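Antitoxin phd (PDB 3HS2) neutralizes the phage P1 toxin Doc, blocking its phosphorylation of host EF-Tu, and acts as a DNA-binding repressor in the toxin-antitoxin system that stabilizes plasmid number. Local coordinates at residues N18-G23 and A36-K41. Sequence-based numbering, arbitrary orientation.
Sequences NNVEAG and AVIVSK
Ile-38 opens the contact with the last turn of helix 13-21: Val-20 CG2 lies 3.9 Å from Ile-38 CG1, the two side chains slanting past each other, and also approaches Ile-38 O at 3.5 Å. At Val-39 the backbone alone meets Val-20, because the CB bond points away from the helix; Val-20 CG1 comes to 3.4 Å from Val-39 C. That methyl stands anti to the Val-20 backbone N (chi1 168°), which sends one branch to the peptide leading into Ser-40 and the other to Ile-38. Val-20 CG1 lies 3.2 Å from Ser-40 N, a tight approach. No direct hydrogen bond joins the segments; instead a water donates to Val-20 O (2.9 Å) and accepts from Ser-40 N (3.1 Å), bridging the two backbones. Ser-40 is the N-cap of helix 41-55, its OG bonded to Thr-43 N, while Gly-23, at positive phi, is the C-prime residue of the Schellman motif ending helix 13-21 (Glu-24 N to Asn-19 O, Gly-23 N to Val-20 O). Val-20 and Ile-38 share Val-26 of strand 26-29 as a neighbour. Strand 36-40, antiparallel to 26-29 and outermost within the chain, pairs antiparallel with a strand of the second subunit and leads directly into helix 41-55.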
ATOM      1  N   ASN A  18     -14.244   1.759   8.563  1.00 31.73           N
ATOM      2  CA  ASN A  18     -14.538   0.521   9.269  1.00 35.69           C
ATOM      3  C   ASN A  18     -13.691  -0.613   8.700  1.00 33.02           C
ATOM      4  O   ASN A  18     -13.003  -1.317   9.438  1.00 36.06           O
ATOM      5  CB  ASN A  18     -16.028   0.185   9.184  1.00 32.51           C
ATOM      6  CG  ASN A  18     -16.889   1.138  10.000  1.00 40.97           C
ATOM      7  OD1 ASN A  18     -16.415   1.772  10.941  1.00 37.09           O
ATOM      8  ND2 ASN A  18     -18.162   1.237   9.643  1.00 34.27           N
ATOM      9  N   ASN A  19     -13.733  -0.772   7.381  1.00 32.92           N
ATOM     10  CA  ASN A  19     -12.905  -1.763   6.699  1.00 39.48           C
ATOM     11  C   ASN A  19     -11.431  -1.647   7.084  1.00 40.20           C
ATOM     12  O   ASN A  19     -10.797  -2.638   7.436  1.00 37.76           O
ATOM     13  CB  ASN A  19     -13.062  -1.642   5.179  1.00 42.09           C
ATOM     14  CG  ASN A  19     -14.327  -2.311   4.665  1.00 52.86           C
ATOM     15  OD1 ASN A  19     -14.978  -3.068   5.383  1.00 46.67           O
ATOM     16  ND2 ASN A  19     -14.673  -2.037   3.414  1.00 46.59           N
ATOM     17  N   VAL A  20     -10.896  -0.429   7.021  1.00 37.35           N
ATOM     18  CA  VAL A  20      -9.495  -0.178   7.350  1.00 31.70           C
ATOM     19  C   VAL A  20      -9.166  -0.548   8.795  1.00 32.25           C
ATOM     20  O   VAL A  20      -8.134  -1.160   9.065  1.00 30.82           O
ATOM     21  CB  VAL A  20      -9.114   1.297   7.122  1.00 33.82           C
ATOM     22  CG1 VAL A  20      -7.766   1.596   7.746  1.00 28.56           C
ATOM     23  CG2 VAL A  20      -9.108   1.628   5.637  1.00 28.94           C
ATOM     24  N   GLU A  21     -10.041  -0.171   9.724  1.00 31.94           N
ATOM     25  CA  GLU A  21      -9.830  -0.486  11.132  1.00 40.79           C
ATOM     26  C   GLU A  21      -9.754  -1.993  11.359  1.00 42.48           C
ATOM     27  O   GLU A  21      -9.075  -2.459  12.274  1.00 41.40           O
ATOM     28  CB  GLU A  21     -10.935   0.121  12.004  1.00 42.48           C
ATOM     29  CG  GLU A  21     -11.055  -0.530  13.373  1.00 40.76           C
ATOM     30  CD  GLU A  21     -11.971   0.228  14.314  1.00 60.97           C
ATOM     31  OE1 GLU A  21     -12.554  -0.413  15.214  1.00 65.80           O
ATOM     32  OE2 GLU A  21     -12.105   1.459  14.158  1.00 66.44           O
ATOM     33  N   ALA A  22     -10.455  -2.749  10.521  1.00 39.42           N
ATOM     34  CA  ALA A  22     -10.475  -4.199  10.642  1.00 47.78           C
ATOM     35  C   ALA A  22      -9.285  -4.839   9.933  1.00 47.11           C
ATOM     36  O   ALA A  22      -9.269  -6.049   9.705  1.00 59.52           O
ATOM     37  CB  ALA A  22     -11.787  -4.761  10.105  1.00 40.06           C
ATOM     38  N   GLY A  23      -8.297  -4.023   9.578  1.00 41.70           N
ATOM     39  CA  GLY A  23      -7.058  -4.523   9.003  1.00 40.42           C
ATOM     40  C   GLY A  23      -6.927  -4.360   7.502  1.00 41.11           C
ATOM     41  O   GLY A  23      -5.890  -4.686   6.923  1.00 43.38           O
ATOM     42  N   ALA A  36      -3.642   7.074  -3.580  1.00 36.64           N
ATOM     43  CA  ALA A  36      -3.359   7.165  -2.159  1.00 37.40           C
ATOM     44  C   ALA A  36      -3.761   5.861  -1.488  1.00 29.40           C
ATOM     45  O   ALA A  36      -4.545   5.086  -2.037  1.00 35.40           O
ATOM     46  CB  ALA A  36      -4.115   8.334  -1.542  1.00 30.51           C
ATOM     47  N   VAL A  37      -3.211   5.615  -0.306  1.00 37.78           N
ATOM     48  CA  VAL A  37      -3.589   4.450   0.476  1.00 28.78           C
ATOM     49  C   VAL A  37      -4.069   4.897   1.851  1.00 27.85           C
ATOM     50  O   VAL A  37      -3.467   5.769   2.473  1.00 31.71           O
ATOM     51  CB  VAL A  37      -2.419   3.458   0.638  1.00 34.61           C
ATOM     52  CG1 VAL A  37      -2.806   2.333   1.583  1.00 37.77           C
ATOM     53  CG2 VAL A  37      -2.005   2.894  -0.712  1.00 33.21           C
ATOM     54  N   ILE A  38      -5.168   4.313   2.309  1.00 27.54           N
ATOM     55  CA  ILE A  38      -5.654   4.566   3.656  1.00 33.64           C
ATOM     56  C   ILE A  38      -5.522   3.297   4.487  1.00 32.77           C
ATOM     57  O   ILE A  38      -6.037   2.245   4.116  1.00 34.01           O
ATOM     58  CB  ILE A  38      -7.110   5.061   3.656  1.00 26.63           C
ATOM     59  CG1 ILE A  38      -7.647   5.157   5.082  1.00 36.94           C
ATOM     60  CG2 ILE A  38      -7.990   4.146   2.822  1.00 44.24           C
ATOM     61  CD1 ILE A  38      -8.930   5.938   5.174  1.00 55.52           C
ATOM     62  N   VAL A  39      -4.819   3.406   5.610  1.00 28.42           N
ATOM     63  CA  VAL A  39      -4.498   2.249   6.435  1.00 30.69           C
ATOM     64  C   VAL A  39      -4.527   2.656   7.903  1.00 33.60           C
ATOM     65  O   VAL A  39      -4.370   3.834   8.228  1.00 31.78           O
ATOM     66  CB  VAL A  39      -3.106   1.684   6.058  1.00 33.24           C
ATOM     67  CG1 VAL A  39      -2.038   2.753   6.210  1.00 33.19           C
ATOM     68  CG2 VAL A  39      -2.767   0.457   6.887  1.00 32.34           C
ATOM     69  N   SER A  40      -4.740   1.691   8.791  1.00 27.22           N
ATOM     70  CA  SER A  40      -4.782   1.997  10.214  1.00 37.66           C
ATOM     71  C   SER A  40      -3.473   2.654  10.628  1.00 33.20           C
ATOM     72  O   SER A  40      -2.394   2.232  10.207  1.00 30.24           O
ATOM     73  CB  SER A  40      -5.019   0.739  11.047  1.00 35.03           C
ATOM     74  OG  SER A  40      -3.804   0.239  11.575  1.00 39.15           O
ATOM     75  N   LYS A  41      -3.577   3.693  11.448  1.00 26.47           N
ATOM     76  CA  LYS A  41      -2.407   4.430  11.893  1.00 34.60           C
ATOM     77  C   LYS A  41      -1.430   3.520  12.632  1.00 36.89           C
ATOM     78  O   LYS A  41      -0.218   3.636  12.464  1.00 35.82           O
ATOM     79  CB  LYS A  41      -2.821   5.595  12.791  1.00 44.66           C
ATOM     80  CG  LYS A  41      -1.658   6.444  13.265  1.00 41.64           C
ATOM     81  CD  LYS A  41      -2.044   7.264  14.481  1.00 59.92           C
ATOM     82  CE  LYS A  41      -0.876   8.099  14.980  1.00 53.06           C
ATOM     83  NZ  LYS A  41      -1.227   8.867  16.205  1.00 67.52           N
TER
HETATM   84  O   HOH W   1      -5.546  -1.203   7.846  1.00 31.74           O